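Local coordinates for protein type I polyketide synthase PikAII (Streptomyces venezuelae, PDB 3QP9) that probably epimerizes the alpha-substituent of polyketide intermediates, as a C2-type ketoreductase domain of a modular synthase, at residues R231-A236 with A405-A410; V353-L358 with A410-Y415; A440-E445 with T487-D492; R459-R464 with S494-G499. One frame throughout, in Å; residues are numbered along the deposited sequence.

Contact 1 opens first, on strand 227-235 in the N-terminal half, and closes 169 residues later at the loop between strand 396-402 and helix 413-426. Inside that span contact 2 opens at 353-358 and closes at 410-415, so the two cross, sharing Ala410. Contacts 3 and 4 come after both and cross each other: strand 435-441 pairs with strand 485-488, while the end of helix 453-460 meets helix 493-501. Trp407 and Ile406 of contact 1 pack onto residues of contact 3, and Trp407 also reaches Phe496 and Leu463 of contact 4. Contact 2 lies about 17 Å from contact 1, centre to centre, beside the start of helix 413-426.

Contact 1. Residues R231-A236 with A405-A410; sequences RRLVRA and AIWGGA
Arg231 reaches across from strand 227-235 and takes the carbonyl of Ile406 end-on, tying the N-terminal half of the chain to the loop that follows strand 396-402 of the Rossmann fold. Both terminal nitrogens go to the one oxygen. NH1 of Arg231 lies 2.8 Å from Ile406 O, in the carbonyl plane and on a lone pair, while its NH2 stands 2.9 Å from that O, nearly in line with the C=O bond. The oxygen sits in the guanidinium plane, so the double grip also fixes how the flat group is turned. An extended chain from CG to NE gives Arg231 the length to get there.

Two residues on, Leu233 spreads its methyls over two neighbours. Leu233 CD1 meets Ile406 CG2 at 3.7 Å, and its CD2 comes at the edge of the Trp407 indole, 3.6 Å from CE3. The Leu233 CG stands anti to the backbone N (chi1 -178°), which sends both methyls across the gap.

Behind this first shell, the Trp407 ring meets Phe496 edge-to-face, and Arg180 makes a weak hydrogen bond to Ala405 O. The strand itself is held by backbone bonds from Arg231 to Gln220 and from Val234 to Arg31. Arg232, which forms a salt bridge with Glu218, also turns back on its neighbour: its NH2 donates to Arg231 O over 3.1 Å, approaching from above the carbonyl plane.

Contact 2. Residues V353-L358 with A410-Y415; sequences VDSEPL and AGQGAY
Leu358 drives its CD2 methyl against Gly413 CA, 3.9 Å away, at the first turn of helix 413-426 in this Rossmann-type domain. This is the tight, buried end of the contact. The loop 353-358 runs past the helix start here, Pro357 CA only 4.4 Å from Gly411 CA, and Gly411, with its positive phi of 90°, makes the turn into the helix. Glu185 of helix 170-185 spans the two segments with one carboxylate, OE2 taking Gly411 N and OE1 taking Leu358 N; no hydrogen bond runs directly from one segment to the other. Gly413 N is buried without a partner.

Toward solvent the fit is looser: Asp354 and Glu356 start away from the helix, and the over-close approach of Ser355 to Gly411 is doubtful. Gln412, at the N-cap position, starts away from the loop, and its NE2 makes a weak hydrogen bond to Ala410 O over 3.3 Å.

At the other end Tyr415, which packs on Lys373 of helix 363-386, sits where ketoreductases of this family carry the catalytic tyrosine. A chi1 of -176° turns its CG away from N, laying the ring beside Val353, with Val353 CG2 4.0 Å from Tyr415 CD1.

Contact 3. Residues A440-E445 with T487-D492; sequences AWSPWE and TIADVD
Ile488 lies along the indole of Trp441, its side chain pointing the same way and its terminal methyl placed over one face of the ring. The two come from adjacent parallel strands of the Rossmann fold, 435-441 and 485-488, paired Trp441 to Ile488 and Ala440 to Thr487. CD1 of Ile488 makes a CH-pi contact 4.1 Å from the centroid of the six-membered ring of Trp441, 28° off its normal. CG2 of Ile488 adds a second touch at 3.7 Å from Trp441 CZ3. In both residues the chain leaves CB anti to the carbonyl carbon (chi1 -63° for Trp441), consistent with their running side by side.

The opposite face of the indole is taken by Trp444 from the same segment, its NE1 standing above the ring toward the rim; the tryptophan is thus held between a methyl and a second indole. Leu475 and Ala471 of helix 468-481 also pack against it.

On the other side of the strands sit Ala440 and Thr487, where Ile406 packs onto both. Two backbone bonds zip the pair together: Ile488 N gives to Ala440 O at 3.0 Å, and Ser442 N to Ile488 O at 3.2 Å. The last touch comes from Ser442, whose CB rests against Ala489 CB at 3.5 Å, with its OG 3.3 Å from Ala489 CA. Beyond it the chains part: Asp492 goes on to cap helix 493-501, and Asp490 N, just past the pairing, is buried with no partner.

Contact 4. Residues R459-R464 with S494-G499; sequences RRLGLR and SSFAPG
Leu461 and Phe496 carry the apolar contact. CD2 of Leu461 comes obliquely to the ring, 3.4 Å from Phe496 CD1, and CE1 of the ring lies slightly farther from the same methyl. Leu463 approaches less closely, with CG 4.2 Å from Phe496 CD1. The phenyl is carried to both leucines by a chi1 of -171°, which places its CG beside the carbonyl carbon of its own residue. Other aromatics close in around the ring: Trp493 and Phe500 of the same helix both touch it.

Carbonyl groups supply the second kind of contact, by packing and not by hydrogen bonding. Leu461 O sits 3.2 Å from Phe496 CB, and though the Phe496 N is also near, its angle is too poor for a bond. Arg460 O rests 3.7 Å from Ser495 CB.

Helix 453-460 ends in a Schellman motif at Gly462, and the chain leaves it beside Ser495. Gly462 takes a positive phi of 78° and bonds back into the last turn, its N giving to Arg459 O at 2.8 Å, before the chain runs on to Leu463. Across the contact, helix 493-501 is kinked at Pro498, whose N can make no bond to the preceding turn.

Polar links lie at the margins. Backbone bonds join Gly462 to Asp492 and Arg464 to Asp490, fastening the outgoing chain beside the approach to the helix, while OG of Ser494 bonds to Asp492 OD1.

Contact 1. Residues R231-A236 with A405-A410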
loop_
_atom_site.group_PDB
_atom_site.type_symbol
_atom_site.label_atom_id
_atom_site.label_comp_id
_atom_site.label_asym_id
_atom_site.label_seq_id
_atom_site.Cartn_x
_atom_site.Cartn_y
_atom_site.Cartn_z
ATOM N N ARG A 231 -14.273 3.028 -0.270
ATOM C CA ARG A 231 -13.445 1.856 -0.589
ATOM C C ARG A 231 -14.073 0.507 -0.222
ATOM O O ARG A 231 -14.595 0.293 0.933
ATOM C CB ARG A 231 -12.086 2.013 0.104
ATOM C CG ARG A 231 -10.974 1.009 -0.394
ATOM C CD ARG A 231 -9.578 1.663 -0.042
ATOM N NE ARG A 231 -8.480 0.696 -0.363
ATOM C CZ ARG A 231 -8.074 -0.311 0.421
ATOM N NH1 ARG A 231 -7.038 -1.088 0.014
ATOM N NH2 ARG A 231 -8.740 -0.664 1.512
ATOM N N ARG A 232 -14.014 -0.409 -1.157
ATOM C CA ARG A 232 -14.671 -1.733 -0.989
ATOM C C ARG A 232 -13.749 -2.808 -1.537
ATOM O O ARG A 232 -13.211 -2.629 -2.632
ATOM C CB ARG A 232 -16.009 -1.731 -1.861
ATOM C CG ARG A 232 -17.127 -0.848 -1.309
ATOM C CD ARG A 232 -17.558 -1.345 0.142
ATOM N NE ARG A 232 -18.759 -0.591 0.591
ATOM C CZ ARG A 232 -18.698 0.534 1.280
ATOM N NH1 ARG A 232 -19.797 1.137 1.680
ATOM N NH2 ARG A 232 -17.504 1.048 1.567
ATOM N N LEU A 233 -13.575 -3.919 -0.838
ATOM C CA LEU A 233 -12.997 -5.141 -1.426
ATOM C C LEU A 233 -14.089 -6.009 -2.000
ATOM O O LEU A 233 -15.025 -6.365 -1.305
ATOM C CB LEU A 233 -12.211 -5.888 -0.342
ATOM C CG LEU A 233 -11.534 -7.151 -0.885
ATOM C CD1 LEU A 233 -10.273 -6.572 -1.601
ATOM C CD2 LEU A 233 -11.168 -7.987 0.360
ATOM N N VAL A 234 -14.054 -6.262 -3.305
ATOM C CA VAL A 234 -15.051 -7.075 -3.930
ATOM C C VAL A 234 -14.427 -8.258 -4.690
ATOM O O VAL A 234 -13.230 -8.269 -5.036
ATOM C CB VAL A 234 -15.952 -6.226 -4.948
ATOM C CG1 VAL A 234 -16.707 -5.042 -4.148
ATOM C CG2 VAL A 234 -15.109 -5.755 -6.075
ATOM N N ARG A 235 -15.243 -9.247 -5.046
ATOM C CA ARG A 235 -14.716 -10.325 -5.912
ATOM C C ARG A 235 -14.421 -9.806 -7.286
ATOM O O ARG A 235 -15.167 -8.985 -7.854
ATOM C CB ARG A 235 -15.740 -11.474 -6.091
ATOM C CG ARG A 235 -15.725 -12.367 -4.917
ATOM C CD ARG A 235 -16.490 -13.669 -5.073
ATOM N NE ARG A 235 -16.496 -14.264 -3.737
ATOM C CZ ARG A 235 -15.508 -14.973 -3.215
ATOM N NH1 ARG A 235 -15.611 -15.442 -1.949
ATOM N NH2 ARG A 235 -14.437 -15.225 -3.961
ATOM N N ALA A 236 -13.311 -10.247 -7.812
ATOM C CA ALA A 236 -12.920 -9.932 -9.167
ATOM C C ALA A 236 -12.951 -11.198 -10.020
ATOM O O ALA A 236 -11.940 -11.600 -10.567
ATOM C CB ALA A 236 -11.517 -9.310 -9.188
ATOM N N ALA A 405 -1.446 -4.488 2.702
ATOM C CA ALA A 405 -1.699 -3.227 2.078
ATOM C C ALA A 405 -3.148 -3.046 1.602
ATOM O O ALA A 405 -3.546 -1.933 1.181
ATOM C CB ALA A 405 -0.717 -3.067 0.861
ATOM N N ILE A 406 -3.900 -4.134 1.571
ATOM C CA ILE A 406 -5.274 -4.128 1.038
ATOM C C ILE A 406 -6.276 -3.878 2.175
ATOM O O ILE A 406 -6.993 -2.883 2.171
ATOM C CB ILE A 406 -5.591 -5.442 0.398
ATOM C CG1 ILE A 406 -4.656 -5.646 -0.844
ATOM C CG2 ILE A 406 -7.112 -5.470 -0.065
ATOM C CD1 ILE A 406 -4.707 -4.532 -1.934
ATOM N N TRP A 407 -6.219 -4.715 3.202
ATOM C CA TRP A 407 -7.119 -4.572 4.303
ATOM C C TRP A 407 -6.369 -4.253 5.602
ATOM O O TRP A 407 -6.943 -3.636 6.496
ATOM C CB TRP A 407 -8.029 -5.821 4.425
ATOM C CG TRP A 407 -7.359 -7.190 4.537
ATOM C CD1 TRP A 407 -6.568 -7.658 5.566
ATOM C CD2 TRP A 407 -7.512 -8.284 3.626
ATOM N NE1 TRP A 407 -6.198 -8.954 5.324
ATOM C CE2 TRP A 407 -6.760 -9.364 4.142
ATOM C CE3 TRP A 407 -8.195 -8.441 2.381
ATOM C CZ2 TRP A 407 -6.711 -10.612 3.508
ATOM C CZ3 TRP A 407 -8.115 -9.678 1.725
ATOM C CH2 TRP A 407 -7.366 -10.745 2.301
ATOM N N GLY A 408 -5.095 -4.617 5.723
ATOM C CA GLY A 408 -4.366 -4.266 7.002
ATOM C C GLY A 408 -4.508 -5.374 8.045
ATOM O O GLY A 408 -5.459 -6.207 8.003
ATOM N N GLY A 409 -3.662 -5.353 9.048
ATOM C CA GLY A 409 -3.661 -6.398 10.063
ATOM C C GLY A 409 -2.943 -5.773 11.236
ATOM O O GLY A 409 -2.103 -4.930 11.060
ATOM N N ALA A 410 -3.304 -6.145 12.451
ATOM C CA ALA A 410 -2.598 -5.579 13.600
ATOM C C ALA A 410 -1.139 -6.047 13.548
ATOM O O ALA A 410 -0.832 -7.227 13.205
ATOM C CB ALA A 410 -3.278 -6.052 14.887
#

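Contact 2. Residues V353-L358 with A410-Y415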
loop_
_atom_site.group_PDB
_atom_site.type_symbol
_atom_site.label_atom_id
_atom_site.label_comp_id
_atom_site.label_asym_id
_atom_site.label_seq_id
_atom_site.Cartn_x
_atom_site.Cartn_y
_atom_site.Cartn_z
ATOM N N VAL A 353 9.903 -8.628 5.706
ATOM C CA VAL A 353 10.357 -7.676 6.722
ATOM C C VAL A 353 9.643 -8.051 8.026
ATOM O O VAL A 353 8.599 -8.680 7.978
ATOM C CB VAL A 353 9.990 -6.210 6.293
ATOM C CG1 VAL A 353 10.542 -5.895 4.889
ATOM C CG2 VAL A 353 8.455 -6.016 6.270
ATOM N N ASP A 354 10.176 -7.676 9.180
ATOM C CA ASP A 354 9.417 -7.854 10.433
ATOM C C ASP A 354 8.550 -6.669 10.772
ATOM O O ASP A 354 8.904 -5.527 10.530
ATOM C CB ASP A 354 10.288 -8.259 11.656
ATOM C CG ASP A 354 11.728 -7.789 11.551
ATOM O OD1 ASP A 354 12.065 -6.704 12.105
ATOM O OD2 ASP A 354 12.526 -8.540 10.936
ATOM N N SER A 355 7.411 -6.976 11.357
ATOM C CA SER A 355 6.439 -5.977 11.772
ATOM C C SER A 355 6.484 -5.662 13.299
ATOM O O SER A 355 7.052 -6.426 14.085
ATOM C CB SER A 355 5.053 -6.493 11.350
ATOM O OG SER A 355 4.830 -7.816 11.882
ATOM N N GLU A 356 5.938 -4.515 13.698
ATOM C CA GLU A 356 5.809 -4.103 15.103
ATOM C C GLU A 356 4.470 -3.361 15.239
ATOM O O GLU A 356 4.043 -2.722 14.299
ATOM C CB GLU A 356 6.903 -3.104 15.531
ATOM C CG GLU A 356 8.406 -3.446 15.320
ATOM C CD GLU A 356 9.344 -2.441 16.049
ATOM O OE1 GLU A 356 9.106 -2.165 17.254
ATOM O OE2 GLU A 356 10.324 -1.942 15.438
ATOM N N PRO A 357 3.830 -3.376 16.434
ATOM C CA PRO A 357 2.699 -2.441 16.564
ATOM C C PRO A 357 3.108 -0.973 16.342
ATOM O O PRO A 357 4.260 -0.594 16.606
ATOM C CB PRO A 357 2.246 -2.649 18.047
ATOM C CG PRO A 357 2.586 -4.139 18.304
ATOM C CD PRO A 357 3.940 -4.293 17.601
ATOM N N LEU A 358 2.180 -0.130 15.897
ATOM C CA LEU A 358 2.560 1.269 15.631
ATOM C C LEU A 358 3.078 1.979 16.886
ATOM O O LEU A 358 4.042 2.740 16.784
ATOM C CB LEU A 358 1.455 2.093 14.959
ATOM C CG LEU A 358 1.096 1.628 13.523
ATOM C CD1 LEU A 358 -0.289 2.128 13.050
ATOM C CD2 LEU A 358 2.178 1.906 12.418
ATOM N N ALA A 410 -3.304 -6.145 12.451
ATOM C CA ALA A 410 -2.598 -5.579 13.600
ATOM C C ALA A 410 -1.139 -6.047 13.548
ATOM O O ALA A 410 -0.832 -7.227 13.205
ATOM C CB ALA A 410 -3.278 -6.052 14.887
ATOM N N GLY A 411 -0.235 -5.124 13.816
ATOM C CA GLY A 411 1.163 -5.459 13.801
ATOM C C GLY A 411 1.804 -5.282 12.454
ATOM O O GLY A 411 3.001 -5.377 12.342
ATOM N N GLN A 412 1.035 -4.946 11.433
ATOM C CA GLN A 412 1.629 -4.892 10.083
ATOM C C GLN A 412 1.809 -3.511 9.503
ATOM O O GLN A 412 1.908 -3.354 8.271
ATOM C CB GLN A 412 0.857 -5.823 9.151
ATOM C CG GLN A 412 1.244 -7.296 9.444
ATOM C CD GLN A 412 0.077 -8.226 9.232
ATOM O OE1 GLN A 412 0.133 -9.166 8.440
ATOM N NE2 GLN A 412 -1.002 -7.967 9.967
ATOM N N GLY A 413 1.843 -2.505 10.387
ATOM C CA GLY A 413 1.785 -1.091 9.990
ATOM C C GLY A 413 2.821 -0.706 8.912
ATOM O O GLY A 413 2.520 -0.126 7.895
ATOM N N ALA A 414 4.074 -0.944 9.250
ATOM C CA ALA A 414 5.197 -0.688 8.370
ATOM C C ALA A 414 5.114 -1.504 7.091
ATOM O O ALA A 414 5.429 -1.021 6.021
ATOM C CB ALA A 414 6.514 -1.078 9.145
ATOM N N TYR A 415 4.800 -2.791 7.230
ATOM C CA TYR A 415 4.675 -3.715 6.055
ATOM C C TYR A 415 3.608 -3.192 5.091
ATOM O O TYR A 415 3.845 -3.100 3.905
ATOM C CB TYR A 415 4.352 -5.096 6.626
ATOM C CG TYR A 415 4.255 -6.224 5.672
ATOM C CD1 TYR A 415 4.936 -6.230 4.445
ATOM C CD2 TYR A 415 3.461 -7.320 6.005
ATOM C CE1 TYR A 415 4.808 -7.349 3.561
ATOM C CE2 TYR A 415 3.328 -8.393 5.166
ATOM C CZ TYR A 415 4.002 -8.425 3.960
ATOM O OH TYR A 415 3.812 -9.577 3.193
#

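Contact 3. Residues A440-E445 with T487-D492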
loop_
_atom_site.group_PDB
_atom_site.type_symbol
_atom_site.label_atom_id
_atom_site.label_comp_id
_atom_site.label_asym_id
_atom_site.label_seq_id
_atom_site.Cartn_x
_atom_site.Cartn_y
_atom_site.Cartn_z
ATOM N N ALA A 440 -1.477 -8.353 -4.789
ATOM C CA ALA A 440 -1.410 -8.354 -3.304
ATOM C C ALA A 440 -1.743 -9.756 -2.842
ATOM O O ALA A 440 -2.848 -10.171 -2.922
ATOM C CB ALA A 440 -2.416 -7.388 -2.748
ATOM N N TRP A 441 -0.796 -10.461 -2.254
ATOM C CA TRP A 441 -0.945 -11.865 -1.907
ATOM C C TRP A 441 -1.203 -12.074 -0.446
ATOM O O TRP A 441 -0.742 -11.309 0.429
ATOM C CB TRP A 441 0.360 -12.577 -2.179
ATOM C CG TRP A 441 0.821 -12.592 -3.623
ATOM C CD1 TRP A 441 1.812 -11.807 -4.187
ATOM C CD2 TRP A 441 0.468 -13.560 -4.636
ATOM N NE1 TRP A 441 2.025 -12.182 -5.493
ATOM C CE2 TRP A 441 1.268 -13.291 -5.773
ATOM C CE3 TRP A 441 -0.425 -14.637 -4.664
ATOM C CZ2 TRP A 441 1.171 -14.054 -6.991
ATOM C CZ3 TRP A 441 -0.500 -15.441 -5.853
ATOM C CH2 TRP A 441 0.238 -15.096 -7.007
ATOM N N SER A 442 -1.962 -13.121 -0.158
ATOM C CA SER A 442 -1.978 -13.618 1.171
ATOM C C SER A 442 -0.785 -14.538 1.297
ATOM O O SER A 442 -0.233 -14.943 0.294
ATOM C CB SER A 442 -3.332 -14.331 1.484
ATOM O OG SER A 442 -3.494 -15.475 0.710
ATOM N N PRO A 443 -0.361 -14.878 2.539
ATOM C CA PRO A 443 0.884 -15.675 2.620
ATOM C C PRO A 443 0.877 -17.031 1.944
ATOM O O PRO A 443 -0.088 -17.780 2.034
ATOM C CB PRO A 443 1.057 -15.874 4.162
ATOM C CG PRO A 443 0.479 -14.576 4.768
ATOM C CD PRO A 443 -0.756 -14.332 3.841
ATOM N N TRP A 444 2.019 -17.387 1.365
ATOM C CA TRP A 444 2.236 -18.683 0.708
ATOM C C TRP A 444 2.709 -19.735 1.707
ATOM O O TRP A 444 3.451 -19.419 2.640
ATOM C CB TRP A 444 3.347 -18.525 -0.276
ATOM C CG TRP A 444 2.980 -17.723 -1.520
ATOM C CD1 TRP A 444 2.111 -16.626 -1.611
ATOM C CD2 TRP A 444 3.536 -17.892 -2.827
ATOM N NE1 TRP A 444 2.102 -16.154 -2.906
ATOM C CE2 TRP A 444 2.950 -16.903 -3.667
ATOM C CE3 TRP A 444 4.471 -18.792 -3.375
ATOM C CZ2 TRP A 444 3.269 -16.781 -5.039
ATOM C CZ3 TRP A 444 4.774 -18.683 -4.746
ATOM C CH2 TRP A 444 4.185 -17.673 -5.560
ATOM N N GLU A 445 2.289 -20.968 1.474
ATOM C CA GLU A 445 2.830 -22.124 2.213
ATOM C C GLU A 445 4.329 -22.047 2.352
ATOM O O GLU A 445 5.045 -21.597 1.437
ATOM C CB GLU A 445 2.493 -23.428 1.512
ATOM C CG GLU A 445 1.078 -23.908 1.680
ATOM C CD GLU A 445 0.827 -25.239 0.994
ATOM O OE1 GLU A 445 -0.259 -25.807 1.258
ATOM O OE2 GLU A 445 1.667 -25.701 0.162
ATOM N N THR A 487 -5.994 -8.723 -5.936
ATOM C CA THR A 487 -5.620 -9.417 -4.669
ATOM C C THR A 487 -5.848 -10.942 -4.877
ATOM O O THR A 487 -6.914 -11.350 -5.268
ATOM C CB THR A 487 -6.508 -8.965 -3.532
ATOM O OG1 THR A 487 -6.234 -7.608 -3.334
ATOM C CG2 THR A 487 -6.266 -9.758 -2.194
ATOM N N ILE A 488 -4.869 -11.772 -4.497
ATOM C CA ILE A 488 -5.051 -13.201 -4.622
ATOM C C ILE A 488 -4.925 -13.728 -3.189
ATOM O O ILE A 488 -3.864 -13.692 -2.622
ATOM C CB ILE A 488 -3.985 -13.761 -5.474
ATOM C CG1 ILE A 488 -4.118 -13.087 -6.868
ATOM C CG2 ILE A 488 -4.225 -15.363 -5.647
ATOM C CD1 ILE A 488 -3.157 -13.653 -7.862
ATOM N N ALA A 489 -5.997 -14.291 -2.674
ATOM C CA ALA A 489 -5.996 -14.749 -1.303
ATOM C C ALA A 489 -7.071 -15.852 -1.104
ATOM O O ALA A 489 -8.106 -15.846 -1.782
ATOM C CB ALA A 489 -6.232 -13.524 -0.388
ATOM N N ASP A 490 -6.774 -16.851 -0.267
ATOM C CA ASP A 490 -7.685 -17.946 -0.001
ATOM C C ASP A 490 -8.231 -17.621 1.377
ATOM O O ASP A 490 -7.522 -17.813 2.376
ATOM C CB ASP A 490 -6.896 -19.301 -0.006
ATOM C CG ASP A 490 -7.823 -20.509 0.193
ATOM O OD1 ASP A 490 -9.017 -20.288 0.498
ATOM O OD2 ASP A 490 -7.395 -21.670 0.027
ATOM N N VAL A 491 -9.473 -17.115 1.421
ATOM C CA VAL A 491 -10.069 -16.552 2.608
ATOM C C VAL A 491 -11.406 -17.291 2.881
ATOM O O VAL A 491 -12.243 -17.431 1.974
ATOM C CB VAL A 491 -10.349 -15.023 2.425
ATOM C CG1 VAL A 491 -10.681 -14.415 3.815
ATOM C CG2 VAL A 491 -9.143 -14.259 1.831
ATOM N N ASP A 492 -11.561 -17.850 4.083
ATOM C CA ASP A 492 -12.878 -18.247 4.599
ATOM C C ASP A 492 -13.451 -16.996 5.284
ATOM O O ASP A 492 -13.136 -16.715 6.428
ATOM C CB ASP A 492 -12.730 -19.408 5.609
ATOM C CG ASP A 492 -14.030 -19.753 6.341
ATOM O OD1 ASP A 492 -15.172 -19.303 6.019
ATOM O OD2 ASP A 492 -13.890 -20.486 7.328
#

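Contact 4. Residues R459-R464 with S494-G499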
loop_
_atom_site.group_PDB
_atom_site.type_symbol
_atom_site.label_atom_id
_atom_site.label_comp_id
_atom_site.label_asym_id
_atom_site.label_seq_id
_atom_site.Cartn_x
_atom_site.Cartn_y
_atom_site.Cartn_z
ATOM N N ARG A 459 -4.616 -18.853 10.352
ATOM C CA ARG A 459 -5.529 -19.921 9.971
ATOM C C ARG A 459 -6.867 -19.780 10.662
ATOM O O ARG A 459 -7.905 -19.995 10.038
ATOM C CB ARG A 459 -4.899 -21.305 10.191
ATOM C CG ARG A 459 -3.874 -21.574 9.075
ATOM C CD ARG A 459 -3.344 -22.991 9.077
ATOM N NE ARG A 459 -2.432 -23.155 10.192
ATOM C CZ ARG A 459 -1.165 -22.749 10.188
ATOM N NH1 ARG A 459 -0.433 -22.948 11.291
ATOM N NH2 ARG A 459 -0.634 -22.166 9.101
ATOM N N ARG A 460 -6.841 -19.358 11.924
ATOM C CA ARG A 460 -8.052 -19.216 12.680
ATOM C C ARG A 460 -8.871 -18.014 12.216
ATOM O O ARG A 460 -10.088 -18.019 12.367
ATOM C CB ARG A 460 -7.712 -19.074 14.179
ATOM C CG ARG A 460 -8.600 -19.892 15.136
ATOM C CD ARG A 460 -8.335 -19.479 16.587
ATOM N NE ARG A 460 -8.486 -18.025 16.718
ATOM C CZ ARG A 460 -7.487 -17.181 16.990
ATOM N NH1 ARG A 460 -6.253 -17.648 17.195
ATOM N NH2 ARG A 460 -7.718 -15.875 17.063
ATOM N N LEU A 461 -8.194 -16.959 11.752
ATOM C CA LEU A 461 -8.810 -15.881 10.966
ATOM C C LEU A 461 -9.280 -16.312 9.561
ATOM O O LEU A 461 -9.745 -15.505 8.790
ATOM C CB LEU A 461 -7.826 -14.751 10.816
ATOM C CG LEU A 461 -8.182 -13.459 11.528
ATOM C CD1 LEU A 461 -6.967 -12.869 12.178
ATOM C CD2 LEU A 461 -8.744 -12.536 10.424
ATOM N N GLY A 462 -9.161 -17.589 9.249
ATOM C CA GLY A 462 -9.614 -18.097 7.962
ATOM C C GLY A 462 -8.697 -17.844 6.760
ATOM O O GLY A 462 -9.154 -17.945 5.650
ATOM N N LEU A 463 -7.423 -17.558 6.980
ATOM C CA LEU A 463 -6.447 -17.392 5.889
ATOM C C LEU A 463 -5.663 -18.703 5.723
ATOM O O LEU A 463 -4.914 -19.095 6.670
ATOM C CB LEU A 463 -5.488 -16.206 6.133
ATOM C CG LEU A 463 -6.059 -14.769 6.047
ATOM C CD1 LEU A 463 -5.001 -13.797 6.386
ATOM C CD2 LEU A 463 -6.495 -14.434 4.611
ATOM N N ARG A 464 -5.896 -19.395 4.608
ATOM C CA ARG A 464 -5.271 -20.700 4.318
ATOM C C ARG A 464 -4.033 -20.460 3.447
ATOM O O ARG A 464 -4.187 -19.944 2.335
ATOM C CB ARG A 464 -6.264 -21.647 3.601
ATOM C CG ARG A 464 -5.752 -23.136 3.542
ATOM C CD ARG A 464 -6.460 -24.172 2.608
ATOM N NE ARG A 464 -7.792 -24.566 3.063
ATOM C CZ ARG A 464 -8.059 -25.661 3.769
ATOM N NH1 ARG A 464 -7.067 -26.485 4.119
ATOM N NH2 ARG A 464 -9.310 -25.931 4.139
ATOM N N SER A 494 -16.377 -16.389 6.507
ATOM C CA SER A 494 -17.169 -16.642 7.694
ATOM C C SER A 494 -16.275 -16.549 8.990
ATOM O O SER A 494 -16.792 -16.223 10.073
ATOM C CB SER A 494 -17.956 -17.962 7.525
ATOM O OG SER A 494 -17.110 -19.118 7.606
ATOM N N SER A 495 -14.950 -16.775 8.870
ATOM C CA SER A 495 -14.015 -16.591 10.000
ATOM C C SER A 495 -13.350 -15.255 9.925
ATOM O O SER A 495 -13.185 -14.583 10.926
ATOM C CB SER A 495 -12.944 -17.667 10.050
ATOM O OG SER A 495 -13.615 -18.907 10.241
ATOM N N PHE A 496 -13.016 -14.835 8.705
ATOM C CA PHE A 496 -12.294 -13.595 8.562
ATOM C C PHE A 496 -13.068 -12.332 8.923
ATOM O O PHE A 496 -12.529 -11.471 9.587
ATOM C CB PHE A 496 -11.682 -13.480 7.154
ATOM C CG PHE A 496 -10.722 -12.284 7.004
ATOM C CD1 PHE A 496 -9.346 -12.453 7.087
ATOM C CD2 PHE A 496 -11.250 -10.983 6.782
ATOM C CE1 PHE A 496 -8.502 -11.310 6.974
ATOM C CE2 PHE A 496 -10.462 -9.841 6.674
ATOM C CZ PHE A 496 -9.060 -9.987 6.731
ATOM N N ALA A 497 -14.268 -12.163 8.367
ATOM C CA ALA A 497 -15.030 -10.932 8.544
ATOM C C ALA A 497 -15.386 -10.686 10.023
ATOM O O ALA A 497 -15.213 -9.574 10.480
ATOM C CB ALA A 497 -16.296 -10.916 7.635
ATOM N N PRO A 498 -15.813 -11.714 10.787
ATOM C CA PRO A 498 -15.980 -11.391 12.257
ATOM C C PRO A 498 -14.630 -11.044 12.934
ATOM O O PRO A 498 -14.584 -10.069 13.723
ATOM C CB PRO A 498 -16.686 -12.634 12.868
ATOM C CG PRO A 498 -17.392 -13.319 11.617
ATOM C CD PRO A 498 -16.369 -13.020 10.439
ATOM N N GLY A 499 -13.562 -11.798 12.616
ATOM C CA GLY A 499 -12.238 -11.549 13.244
ATOM C C GLY A 499 -11.706 -10.141 12.886
ATOM O O GLY A 499 -11.119 -9.457 13.726
#